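Local coordinates for protein GH3 beta-N-acetylglucosaminidase (Paenibacillaceae, PDB 6K5J) that hydrolyses terminal beta-linked N-acetylglucosamine units, as a family 3 glycoside hydrolase whose natural substrates are probably chitin fragments or related N-acetylglucosamine-containing oligosaccharides, at residues Gly95-Pro100 with Ala118-Ser123; His440-Ser445 with Ile468-Ala473; Glu240-Thr245 with Ala285-Glu290; Glu218-Gly223 with Gly257-Asp262. One frame throughout, in Å; residues are numbered along the deposited sequence.

Contact 1. Residues Gly95-Pro100 with Ala118-Ser123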
loop_
_atom_site.group_PDB
_atom_site.type_symbol
_atom_site.label_atom_id
_atom_site.label_comp_id
_atom_site.label_asym_id
_atom_site.label_seq_id
_atom_site.Cartn_x
_atom_site.Cartn_y
_atom_site.Cartn_z
ATOM N N GLY A 95 -16.720 -3.908 -6.772
ATOM C CA GLY A 95 -17.185 -2.930 -7.735
ATOM C C GLY A 95 -16.120 -2.053 -8.352
ATOM O O GLY A 95 -16.463 -1.093 -9.053
ATOM N N VAL A 96 -14.840 -2.330 -8.101
ATOM C CA VAL A 96 -13.743 -1.588 -8.704
ATOM C C VAL A 96 -12.742 -2.589 -9.263
ATOM O O VAL A 96 -12.769 -3.779 -8.939
ATOM C CB VAL A 96 -13.051 -0.623 -7.712
ATOM C CG1 VAL A 96 -14.080 0.324 -7.102
ATOM C CG2 VAL A 96 -12.331 -1.400 -6.619
ATOM N N THR A 97 -11.868 -2.091 -10.137
ATOM C CA THR A 97 -10.824 -2.919 -10.726
ATOM C C THR A 97 -9.773 -3.242 -9.679
ATOM O O THR A 97 -9.271 -2.341 -9.003
ATOM C CB THR A 97 -10.165 -2.182 -11.893
ATOM O OG1 THR A 97 -11.170 -1.728 -12.802
ATOM C CG2 THR A 97 -9.185 -3.080 -12.637
ATOM N N VAL A 98 -9.406 -4.516 -9.570
ATOM C CA VAL A 98 -8.273 -4.908 -8.739
ATOM C C VAL A 98 -7.028 -4.761 -9.610
ATOM O O VAL A 98 -6.854 -5.481 -10.594
ATOM C CB VAL A 98 -8.433 -6.331 -8.190
ATOM C CG1 VAL A 98 -7.224 -6.713 -7.331
ATOM C CG2 VAL A 98 -9.696 -6.419 -7.360
ATOM N N VAL A 99 -6.186 -3.795 -9.272
ATOM C CA VAL A 99 -5.063 -3.389 -10.104
ATOM C C VAL A 99 -3.808 -4.069 -9.556
ATOM O O VAL A 99 -3.685 -4.203 -8.333
ATOM C CB VAL A 99 -4.965 -1.855 -10.103
ATOM C CG1 VAL A 99 -3.647 -1.376 -10.605
ATOM C CG2 VAL A 99 -6.136 -1.258 -10.915
ATOM N N PRO A 100 -2.866 -4.503 -10.397
ATOM C CA PRO A 100 -1.609 -5.065 -9.877
ATOM C C PRO A 100 -0.866 -4.074 -8.996
ATOM O O PRO A 100 -0.912 -2.860 -9.209
ATOM C CB PRO A 100 -0.806 -5.371 -11.144
ATOM C CG PRO A 100 -1.829 -5.552 -12.198
ATOM C CD PRO A 100 -2.925 -4.579 -11.865
ATOM N N ALA A 118 -2.051 3.102 -12.195
ATOM C CA ALA A 118 -2.388 4.198 -11.295
ATOM C C ALA A 118 -3.545 5.017 -11.836
ATOM O O ALA A 118 -4.375 5.522 -11.066
ATOM C CB ALA A 118 -1.162 5.086 -11.070
ATOM N N HIS A 119 -3.617 5.175 -13.160
ATOM C CA HIS A 119 -4.709 5.964 -13.728
ATOM C C HIS A 119 -6.052 5.260 -13.560
ATOM O O HIS A 119 -7.077 5.913 -13.342
ATOM C CB HIS A 119 -4.441 6.267 -15.200
ATOM C CG HIS A 119 -5.390 7.272 -15.781
ATOM N ND1 HIS A 119 -5.313 8.617 -15.489
ATOM C CD2 HIS A 119 -6.435 7.130 -16.629
ATOM C CE1 HIS A 119 -6.265 9.263 -16.141
ATOM N NE2 HIS A 119 -6.963 8.384 -16.837
ATOM N N ILE A 120 -6.076 3.932 -13.657
ATOM C CA ILE A 120 -7.311 3.209 -13.364
ATOM C C ILE A 120 -7.708 3.413 -11.906
ATOM O O ILE A 120 -8.859 3.749 -11.601
ATOM C CB ILE A 120 -7.163 1.714 -13.689
ATOM C CG1 ILE A 120 -7.153 1.482 -15.200
ATOM C CG2 ILE A 120 -8.301 0.930 -13.042
ATOM C CD1 ILE A 120 -6.748 0.052 -15.563
ATOM N N ILE A 121 -6.764 3.194 -10.982
ATOM C CA ILE A 121 -7.068 3.414 -9.564
ATOM C C ILE A 121 -7.596 4.828 -9.349
ATOM O O ILE A 121 -8.610 5.039 -8.671
ATOM C CB ILE A 121 -5.828 3.162 -8.687
ATOM C CG1 ILE A 121 -5.493 1.664 -8.612
ATOM C CG2 ILE A 121 -6.069 3.722 -7.264
ATOM C CD1 ILE A 121 -4.090 1.377 -8.000
ATOM N N GLY A 122 -6.892 5.819 -9.898
ATOM C CA GLY A 122 -7.254 7.203 -9.635
ATOM C C GLY A 122 -8.575 7.597 -10.269
ATOM O O GLY A 122 -9.345 8.371 -9.693
ATOM N N SER A 123 -8.846 7.084 -11.471
ATOM C CA SER A 123 -10.116 7.368 -12.135
ATOM C C SER A 123 -11.273 6.833 -11.318
ATOM O O SER A 123 -12.302 7.500 -11.159
ATOM C CB SER A 123 -10.141 6.726 -13.525
ATOM O OG SER A 123 -9.332 7.464 -14.413
#
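Val99 turns its CG2 methyl to both Ile120 and Ile121, and CG1 to Ile121 alone. CG2 does most of the work. It touches Ile120 CG2 at 3.7 Å and Ile121 CG1 at 3.8 Å, so it sits where two consecutive helix residues meet. The second methyl, Val99 CG1, lies 3.8 Å from Ile121 CD1, at the far end of that isoleucine. CG1 of Val99 lies opposite the backbone N (chi1 164°), which leaves CG2 beside that N, facing both isoleucines. Thr97 adds a smaller share. Its CB rests 3.8 Å from Ile120 CG2, and the two side chains cross at about a right angle. Ile120 CG2 is therefore shared by Thr97 and Val99. An alanine in place of Val99 would probably leave a gap beside Ile120 and Ile121, since both touching methyls would be gone. The contact joins the loop that follows strand 79-81 to helix 111-127 of the N-terminal TIM-barrel-type domain. Helix 359-372 reaches the same region, with Val365 on Ile120. All four touching residues are buried, and the direct contact of the two segments is apolar. The hydroxyl of Thr97 is hydrogen-bonded to Glu124, one turn further along the same helix. The loop thus meets this helix by van der Waals packing, with a polar tie from Thr97 OG1 to Glu124 OE2 beside it.

Contact 2. Residues His440-Ser445 with Ile468-Ala473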
loop_
_atom_site.group_PDB
_atom_site.type_symbol
_atom_site.label_atom_id
_atom_site.label_comp_id
_atom_site.label_asym_id
_atom_site.label_seq_id
_atom_site.Cartn_x
_atom_site.Cartn_y
_atom_site.Cartn_z
ATOM N N HIS A 440 -3.585 -33.036 6.251
ATOM C CA HIS A 440 -4.489 -33.236 5.123
ATOM C C HIS A 440 -3.768 -33.041 3.792
ATOM O O HIS A 440 -3.993 -33.801 2.843
ATOM C CB HIS A 440 -5.680 -32.286 5.228
ATOM C CG HIS A 440 -6.792 -32.609 4.277
ATOM N ND1 HIS A 440 -7.629 -31.648 3.753
ATOM C CD2 HIS A 440 -7.201 -33.790 3.753
ATOM C CE1 HIS A 440 -8.509 -32.221 2.950
ATOM N NE2 HIS A 440 -8.270 -33.521 2.934
ATOM N N ILE A 441 -2.898 -32.030 3.700
ATOM C CA ILE A 441 -2.181 -31.785 2.450
ATOM C C ILE A 441 -1.207 -32.924 2.163
ATOM O O ILE A 441 -1.118 -33.416 1.034
ATOM C CB ILE A 441 -1.451 -30.429 2.490
ATOM C CG1 ILE A 441 -2.448 -29.270 2.588
ATOM C CG2 ILE A 441 -0.561 -30.281 1.246
ATOM C CD1 ILE A 441 -3.621 -29.365 1.618
ATOM N N GLN A 442 -0.459 -33.357 3.181
ATOM C CA GLN A 442 0.484 -34.450 2.973
ATOM C C GLN A 442 -0.234 -35.711 2.513
ATOM O O GLN A 442 0.275 -36.450 1.662
ATOM C CB GLN A 442 1.281 -34.715 4.251
ATOM C CG GLN A 442 2.088 -33.510 4.721
ATOM C CD GLN A 442 3.519 -33.849 5.067
ATOM O OE1 GLN A 442 4.153 -34.666 4.400
ATOM N NE2 GLN A 442 4.044 -33.214 6.114
ATOM N N GLU A 443 -1.434 -35.952 3.036
ATOM C CA GLU A 443 -2.200 -37.125 2.636
ATOM C C GLU A 443 -2.664 -37.017 1.189
ATOM O O GLU A 443 -2.505 -37.958 0.403
ATOM C CB GLU A 443 -3.395 -37.312 3.569
ATOM C CG GLU A 443 -4.113 -38.645 3.398
ATOM C CD GLU A 443 -5.608 -38.541 3.635
ATOM O OE1 GLU A 443 -6.352 -38.263 2.670
ATOM O OE2 GLU A 443 -6.038 -38.741 4.789
ATOM N N LEU A 444 -3.253 -35.878 0.817
ATOM C CA LEU A 444 -3.739 -35.724 -0.551
ATOM C C LEU A 444 -2.598 -35.772 -1.561
ATOM O O LEU A 444 -2.800 -36.192 -2.706
ATOM C CB LEU A 444 -4.520 -34.417 -0.685
ATOM C CG LEU A 444 -5.929 -34.428 -0.094
ATOM C CD1 LEU A 444 -6.448 -33.005 0.097
ATOM C CD2 LEU A 444 -6.867 -35.235 -0.980
ATOM N N SER A 445 -1.394 -35.356 -1.161
ATOM C CA SER A 445 -0.249 -35.427 -2.059
ATOM C C SER A 445 0.168 -36.864 -2.337
ATOM O O SER A 445 0.844 -37.118 -3.340
ATOM C CB SER A 445 0.935 -34.644 -1.488
ATOM O OG SER A 445 1.484 -35.280 -0.347
ATOM N N ILE A 468 5.915 -27.076 2.787
ATOM C CA ILE A 468 6.429 -27.034 1.421
ATOM C C ILE A 468 7.692 -27.877 1.296
ATOM O O ILE A 468 7.846 -28.664 0.352
ATOM C CB ILE A 468 6.687 -25.580 0.985
ATOM C CG1 ILE A 468 5.375 -24.805 0.911
ATOM C CG2 ILE A 468 7.404 -25.576 -0.345
ATOM C CD1 ILE A 468 5.567 -23.284 0.776
ATOM N N GLU A 469 8.631 -27.701 2.230
ATOM C CA GLU A 469 9.861 -28.487 2.197
ATOM C C GLU A 469 9.578 -29.980 2.331
ATOM O O GLU A 469 10.279 -30.801 1.728
ATOM C CB GLU A 469 10.817 -28.015 3.299
ATOM C CG GLU A 469 11.623 -26.762 2.928
ATOM C CD GLU A 469 12.738 -27.043 1.937
ATOM O OE1 GLU A 469 13.728 -27.709 2.323
ATOM O OE2 GLU A 469 12.635 -26.607 0.766
ATOM N N ALA A 470 8.546 -30.348 3.092
ATOM C CA ALA A 470 8.170 -31.756 3.207
ATOM C C ALA A 470 7.678 -32.298 1.871
ATOM O O ALA A 470 8.092 -33.382 1.432
ATOM C CB ALA A 470 7.099 -31.925 4.287
ATOM N N LEU A 471 6.796 -31.548 1.206
ATOM C CA LEU A 471 6.307 -31.961 -0.103
ATOM C C LEU A 471 7.443 -32.036 -1.109
ATOM O O LEU A 471 7.442 -32.898 -1.997
ATOM C CB LEU A 471 5.226 -30.995 -0.592
ATOM C CG LEU A 471 3.939 -30.922 0.218
ATOM C CD1 LEU A 471 3.060 -29.762 -0.254
ATOM C CD2 LEU A 471 3.185 -32.242 0.083
ATOM N N ALA A 472 8.417 -31.133 -0.990
ATOM C CA ALA A 472 9.542 -31.112 -1.912
ATOM C C ALA A 472 10.426 -32.336 -1.757
ATOM O O ALA A 472 11.139 -32.693 -2.702
ATOM C CB ALA A 472 10.377 -29.839 -1.709
ATOM N N ALA A 473 10.394 -32.981 -0.594
ATOM C CA ALA A 473 11.201 -34.166 -0.335
ATOM C C ALA A 473 10.508 -35.467 -0.732
ATOM O O ALA A 473 11.146 -36.525 -0.695
ATOM C CB ALA A 473 11.587 -34.223 1.146
#
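The flat amide of Gln442 meets the methyl of Ala470, whose CB is 3.8 Å from NE2 and 4.0 Å from OE1 of Gln442. A second flat group, the imidazole of His440, takes no part across the contact. Leu444 CD1 lies over one face of the His440 ring, nearer its margin than its centre. The setting is a pair of neighbouring helices packed on a mixed sheet of six strands, an alpha/beta sandwich like that of the C-terminal domain of many family 3 enzymes. The short segments run nearly parallel, at 18°, with axes 10.7 Å apart. At that spacing the side chains fill the space between them. Leu471 is the main filler. Its CD1 touches Ile441 CG2 at 4.0 Å, and the two side chains cross at about a right angle. On the sheet side, Leu471 also touches Val453 and Leu479. Ser445 meets the other methyl of Leu471. The serine OG sits between the backbone N and the carbonyl carbon (chi1 70°), which brings it to Gln442 O. It donates to that oxygen at 2.6 Å, from above the carbonyl plane. Lys474 also bonds to this hydroxyl. A valine at Ser445 would probably leave Gln442 O without its hydroxyl donor and Lys474 without this partner. Leu471 CD2 meets the serine directly, 3.5 Å from Ser445 OG and 3.6 Å from Ser445 CB.

Contact 3. Residues Glu240-Thr245 with Ala285-Glu290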
loop_
_atom_site.group_PDB
_atom_site.type_symbol
_atom_site.label_atom_id
_atom_site.label_comp_id
_atom_site.label_asym_id
_atom_site.label_seq_id
_atom_site.Cartn_x
_atom_site.Cartn_y
_atom_site.Cartn_z
ATOM N N GLU A 240 19.519 13.398 16.926
ATOM C CA GLU A 240 18.666 13.086 18.063
ATOM C C GLU A 240 17.809 11.860 17.774
ATOM O O GLU A 240 17.611 11.467 16.622
ATOM C CB GLU A 240 17.771 14.274 18.417
ATOM C CG GLU A 240 18.538 15.537 18.762
ATOM C CD GLU A 240 19.561 15.297 19.854
ATOM O OE1 GLU A 240 19.236 14.567 20.817
ATOM O OE2 GLU A 240 20.691 15.820 19.741
ATOM N N LYS A 241 17.296 11.251 18.847
ATOM C CA LYS A 241 16.412 10.089 18.735
ATOM C C LYS A 241 15.002 10.566 18.374
ATOM O O LYS A 241 14.048 10.495 19.156
ATOM C CB LYS A 241 16.425 9.271 20.018
ATOM C CG LYS A 241 16.028 7.818 19.814
ATOM C CD LYS A 241 15.778 7.098 21.132
ATOM C CE LYS A 241 16.565 5.790 21.192
ATOM N NZ LYS A 241 16.674 5.266 22.586
ATOM N N LEU A 242 14.891 11.081 17.152
ATOM C CA LEU A 242 13.621 11.547 16.596
ATOM C C LEU A 242 13.414 10.857 15.255
ATOM O O LEU A 242 14.289 10.958 14.370
ATOM C CB LEU A 242 13.608 13.066 16.412
ATOM C CG LEU A 242 13.682 13.944 17.661
ATOM C CD1 LEU A 242 13.959 15.395 17.263
ATOM C CD2 LEU A 242 12.395 13.830 18.451
ATOM N N PRO A 243 12.300 10.166 15.041
ATOM C CA PRO A 243 12.025 9.631 13.700
ATOM C C PRO A 243 11.836 10.772 12.710
ATOM O O PRO A 243 11.610 11.924 13.091
ATOM C CB PRO A 243 10.736 8.825 13.894
ATOM C CG PRO A 243 10.064 9.468 15.056
ATOM C CD PRO A 243 11.162 9.983 15.961
ATOM N N ALA A 244 11.942 10.438 11.420
ATOM C CA ALA A 244 11.834 11.456 10.377
ATOM C C ALA A 244 10.577 12.302 10.547
ATOM O O ALA A 244 10.605 13.516 10.334
ATOM C CB ALA A 244 11.844 10.797 8.996
ATOM N N THR A 245 9.466 11.670 10.943
ATOM C CA THR A 245 8.207 12.378 11.157
ATOM C C THR A 245 8.343 13.537 12.136
ATOM O O THR A 245 7.640 14.543 12.004
ATOM C CB THR A 245 7.155 11.395 11.678
ATOM O OG1 THR A 245 7.000 10.338 10.727
ATOM C CG2 THR A 245 5.804 12.081 11.898
ATOM N N ALA A 285 1.851 15.234 17.463
ATOM C CA ALA A 285 1.242 16.183 16.534
ATOM C C ALA A 285 1.980 17.517 16.555
ATOM O O ALA A 285 2.341 18.060 15.505
ATOM C CB ALA A 285 -0.230 16.387 16.887
ATOM N N VAL A 286 2.196 18.063 17.753
ATOM C CA VAL A 286 2.904 19.335 17.894
ATOM C C VAL A 286 4.309 19.221 17.323
ATOM O O VAL A 286 4.766 20.084 16.568
ATOM C CB VAL A 286 2.928 19.768 19.374
ATOM C CG1 VAL A 286 3.790 21.019 19.561
ATOM C CG2 VAL A 286 1.517 19.998 19.875
ATOM N N GLN A 287 5.015 18.146 17.670
ATOM C CA GLN A 287 6.391 18.005 17.217
ATOM C C GLN A 287 6.476 17.791 15.711
ATOM O O GLN A 287 7.451 18.222 15.080
ATOM C CB GLN A 287 7.070 16.859 17.957
ATOM C CG GLN A 287 7.627 17.269 19.305
ATOM C CD GLN A 287 8.154 16.093 20.088
ATOM O OE1 GLN A 287 7.563 15.679 21.086
ATOM N NE2 GLN A 287 9.270 15.545 19.639
ATOM N N ALA A 288 5.468 17.140 15.119
ATOM C CA ALA A 288 5.446 16.972 13.667
ATOM C C ALA A 288 5.306 18.311 12.949
ATOM O O ALA A 288 5.989 18.561 11.947
ATOM C CB ALA A 288 4.307 16.033 13.271
ATOM N N VAL A 289 4.417 19.178 13.424
ATOM C CA VAL A 289 4.305 20.499 12.809
ATOM C C VAL A 289 5.606 21.271 12.993
ATOM O O VAL A 289 6.118 21.890 12.054
ATOM C CB VAL A 289 3.103 21.271 13.388
ATOM C CG1 VAL A 289 3.156 22.730 12.938
ATOM C CG2 VAL A 289 1.782 20.609 12.955
ATOM N N GLU A 290 6.186 21.207 14.195
ATOM C CA GLU A 290 7.449 21.905 14.431
ATOM C C GLU A 290 8.544 21.391 13.506
ATOM O O GLU A 290 9.393 22.163 13.048
ATOM C CB GLU A 290 7.864 21.752 15.892
ATOM C CG GLU A 290 6.993 22.550 16.858
ATOM C CD GLU A 290 7.466 22.411 18.298
ATOM O OE1 GLU A 290 7.571 21.259 18.772
ATOM O OE2 GLU A 290 7.753 23.444 18.944
#
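Thr245 meets Ala288 through its backbone more than through its side chain. The carbonyl oxygen, Thr245 O, lies 3.7 Å from Ala288 CA and 3.9 Å from Ala288 CB. The methyl groups are further apart, with Thr245 CG2 at 4.4 Å from Ala288 CB. The small side chain of Ala288 is consistent with this close approach of loop and helix. Thr245 O is buried here and has no hydrogen-bond partner in the model. The second point of touch is nearer the surface. Leu242 puts its CD2 methyl against the amide end of Gln287, and the two side chains cross at about a right angle. The glutamine chain is extended beyond CG, which carries its amide out to the leucine.

Further partners tie each side to the fold. The hydroxyl of Thr245 is hydrogen-bonded to Thr229 and to His231, so the residue is tied back to the end of strand 226-229. Ahead of Leu242, Lys241 is the centre of an inverse gamma turn, and its carbonyl bonds to the hydroxyl of Tyr279. On the helix side, Ala288 also packs on Ile296 of the next strand.

Helix 281-291 leads into that strand, 296-298. The loop runs from strand 226-229 to helix 249-258. It is a beta-alpha loop, as in a TIM barrel, packed on a helix of the TIM-barrel-type N-terminal domain.

Contact 4. Residues Glu218-Gly223 with Gly257-Asp262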
loop_
_atom_site.group_PDB
_atom_site.type_symbol
_atom_site.label_atom_id
_atom_site.label_comp_id
_atom_site.label_asym_id
_atom_site.label_seq_id
_atom_site.Cartn_x
_atom_site.Cartn_y
_atom_site.Cartn_z
ATOM N N GLU A 218 13.171 12.484 -7.800
ATOM C CA GLU A 218 12.595 12.466 -9.136
ATOM C C GLU A 218 11.119 12.835 -9.107
ATOM O O GLU A 218 10.636 13.526 -10.008
ATOM C CB GLU A 218 12.791 11.090 -9.781
ATOM C CG GLU A 218 14.246 10.691 -9.942
ATOM C CD GLU A 218 14.963 11.571 -10.956
ATOM O OE1 GLU A 218 14.269 12.155 -11.821
ATOM O OE2 GLU A 218 16.209 11.682 -10.886
ATOM N N ALA A 219 10.381 12.357 -8.098
ATOM C CA ALA A 219 8.964 12.704 -7.970
ATOM C C ALA A 219 8.786 14.190 -7.692
ATOM O O ALA A 219 7.928 14.854 -8.288
ATOM C CB ALA A 219 8.316 11.879 -6.851
ATOM N N ILE A 220 9.588 14.724 -6.774
ATOM C CA ILE A 220 9.510 16.144 -6.435
ATOM C C ILE A 220 9.817 16.998 -7.655
ATOM O O ILE A 220 9.110 17.978 -7.940
ATOM C CB ILE A 220 10.464 16.448 -5.263
ATOM C CG1 ILE A 220 9.928 15.821 -3.976
ATOM C CG2 ILE A 220 10.653 17.961 -5.073
ATOM C CD1 ILE A 220 10.978 15.683 -2.874
ATOM N N ALA A 221 10.854 16.617 -8.417
ATOM C CA ALA A 221 11.219 17.374 -9.615
ATOM C C ALA A 221 10.069 17.442 -10.614
ATOM O O ALA A 221 9.857 18.479 -11.258
ATOM C CB ALA A 221 12.457 16.753 -10.273
ATOM N N ARG A 222 9.313 16.355 -10.765
ATOM C CA ARG A 222 8.251 16.323 -11.761
ATOM C C ARG A 222 6.933 16.886 -11.254
ATOM O O ARG A 222 6.036 17.139 -12.065
ATOM C CB ARG A 222 8.044 14.894 -12.271
ATOM C CG ARG A 222 9.154 14.454 -13.213
ATOM C CD ARG A 222 9.251 12.942 -13.304
ATOM N NE ARG A 222 10.328 12.534 -14.208
ATOM C CZ ARG A 222 11.621 12.538 -13.893
ATOM N NH1 ARG A 222 12.019 12.922 -12.685
ATOM N NH2 ARG A 222 12.525 12.151 -14.787
ATOM N N GLY A 223 6.795 17.096 -9.951
ATOM C CA GLY A 223 5.568 17.641 -9.409
ATOM C C GLY A 223 4.737 16.590 -8.706
ATOM O O GLY A 223 4.076 15.783 -9.369
ATOM N N GLY A 257 14.395 21.990 2.562
ATOM C CA GLY A 257 15.580 22.772 2.269
ATOM C C GLY A 257 16.387 22.199 1.127
ATOM O O GLY A 257 16.407 22.774 0.035
ATOM N N GLU A 258 17.046 21.061 1.366
ATOM C CA GLU A 258 17.917 20.484 0.348
ATOM C C GLU A 258 17.142 20.124 -0.912
ATOM O O GLU A 258 17.626 20.351 -2.025
ATOM C CB GLU A 258 18.633 19.250 0.894
ATOM C CG GLU A 258 19.607 19.522 2.039
ATOM C CD GLU A 258 20.499 18.328 2.330
ATOM O OE1 GLU A 258 20.977 17.691 1.373
ATOM O OE2 GLU A 258 20.726 18.014 3.515
ATOM N N LEU A 259 15.948 19.544 -0.759
ATOM C CA LEU A 259 15.168 19.074 -1.894
ATOM C C LEU A 259 14.167 20.104 -2.396
ATOM O O LEU A 259 13.535 19.878 -3.435
ATOM C CB LEU A 259 14.444 17.761 -1.529
ATOM C CG LEU A 259 15.238 16.447 -1.585
ATOM C CD1 LEU A 259 16.666 16.543 -1.068
ATOM C CD2 LEU A 259 14.506 15.319 -0.858
ATOM N N GLY A 260 14.007 21.224 -1.692
ATOM C CA GLY A 260 13.159 22.302 -2.175
ATOM C C GLY A 260 11.672 22.007 -2.216
ATOM O O GLY A 260 10.934 22.667 -2.950
ATOM N N TYR A 261 11.200 21.030 -1.458
ATOM C CA TYR A 261 9.799 20.646 -1.551
ATOM C C TYR A 261 8.924 21.619 -0.769
ATOM O O TYR A 261 9.068 21.747 0.448
ATOM C CB TYR A 261 9.595 19.227 -1.036
ATOM C CG TYR A 261 8.199 18.742 -1.308
ATOM C CD1 TYR A 261 7.727 18.659 -2.609
ATOM C CD2 TYR A 261 7.334 18.418 -0.266
ATOM C CE1 TYR A 261 6.432 18.217 -2.880
ATOM C CE2 TYR A 261 6.041 17.978 -0.520
ATOM C CZ TYR A 261 5.600 17.879 -1.827
ATOM O OH TYR A 261 4.323 17.448 -2.089
ATOM N N ASP A 262 8.006 22.295 -1.462
ATOM C CA ASP A 262 7.077 23.217 -0.822
ATOM C C ASP A 262 5.640 22.708 -0.874
ATOM O O ASP A 262 4.705 23.475 -0.620
ATOM C CB ASP A 262 7.185 24.613 -1.456
ATOM C CG ASP A 262 6.483 25.703 -0.626
ATOM O OD1 ASP A 262 6.538 25.661 0.627
ATOM O OD2 ASP A 262 5.867 26.604 -1.239
#
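Ile220 carries this contact, with Tyr261 and Leu259 as its two partners. It has the largest buried area of the three and uses every branch. CG1 and CG2 of Ile220 both come to Tyr261 CD1, at 3.8 Å and 3.9 Å. The isoleucine and tyrosine side chains lie at a slant to each other. CG2 of Ile220 also rests 3.8 Å from the backbone oxygen Leu259 O. The tip, Ile220 CD1, reaches Leu259 CD2 at 4.1 Å, and these two side chains cross at about a right angle. With CG1 of Ile220 beside the backbone N and CG2 opposite it (chi1 -70°), CG1 and CG2 face Tyr261 and CD1 reaches Leu259.

Tyr261 is buried and is held at its far end. Its hydroxyl is hydrogen-bonded to Val224 O, just beyond Gly223, so the ring spans from one segment to the chain that follows the other. Its backbone is bonded to Leu255. Gly260, with positive phi, turns the chain between Leu259 and Tyr261 as helix 249-258 is left behind. Leu255 also packs on Ile220 and Tyr261.

The two segments belong to neighbouring helix ends of the TIM-barrel-type domain, those of helices 213-222 and 249-258. Their direct contact is apolar, and the bond from the Tyr261 hydroxyl to Val224 O adds a polar tie beside it.

Contacts 1, 3 and 4 lie in the TIM-barrel-type N-terminal domain. Contact 2 lies far off on the six-stranded mixed sheet, probably the C-terminal alpha/beta sandwich of this family. Contact 1 comes first along the chain and contact 2 last. Contacts 3 and 4 interleave between them, and their centres are about 20 Å apart. They share the chain around strand 226-229 and helix 249-258: contact 4 uses the end of that helix, contact 3 the loop before it. Contact 1 is about 34 Å from contact 3, centre to centre, across the middle of the chain. Contact 2 is about 50 Å from contact 3, between centres. The four contacts therefore sit in separate parts of the enzyme.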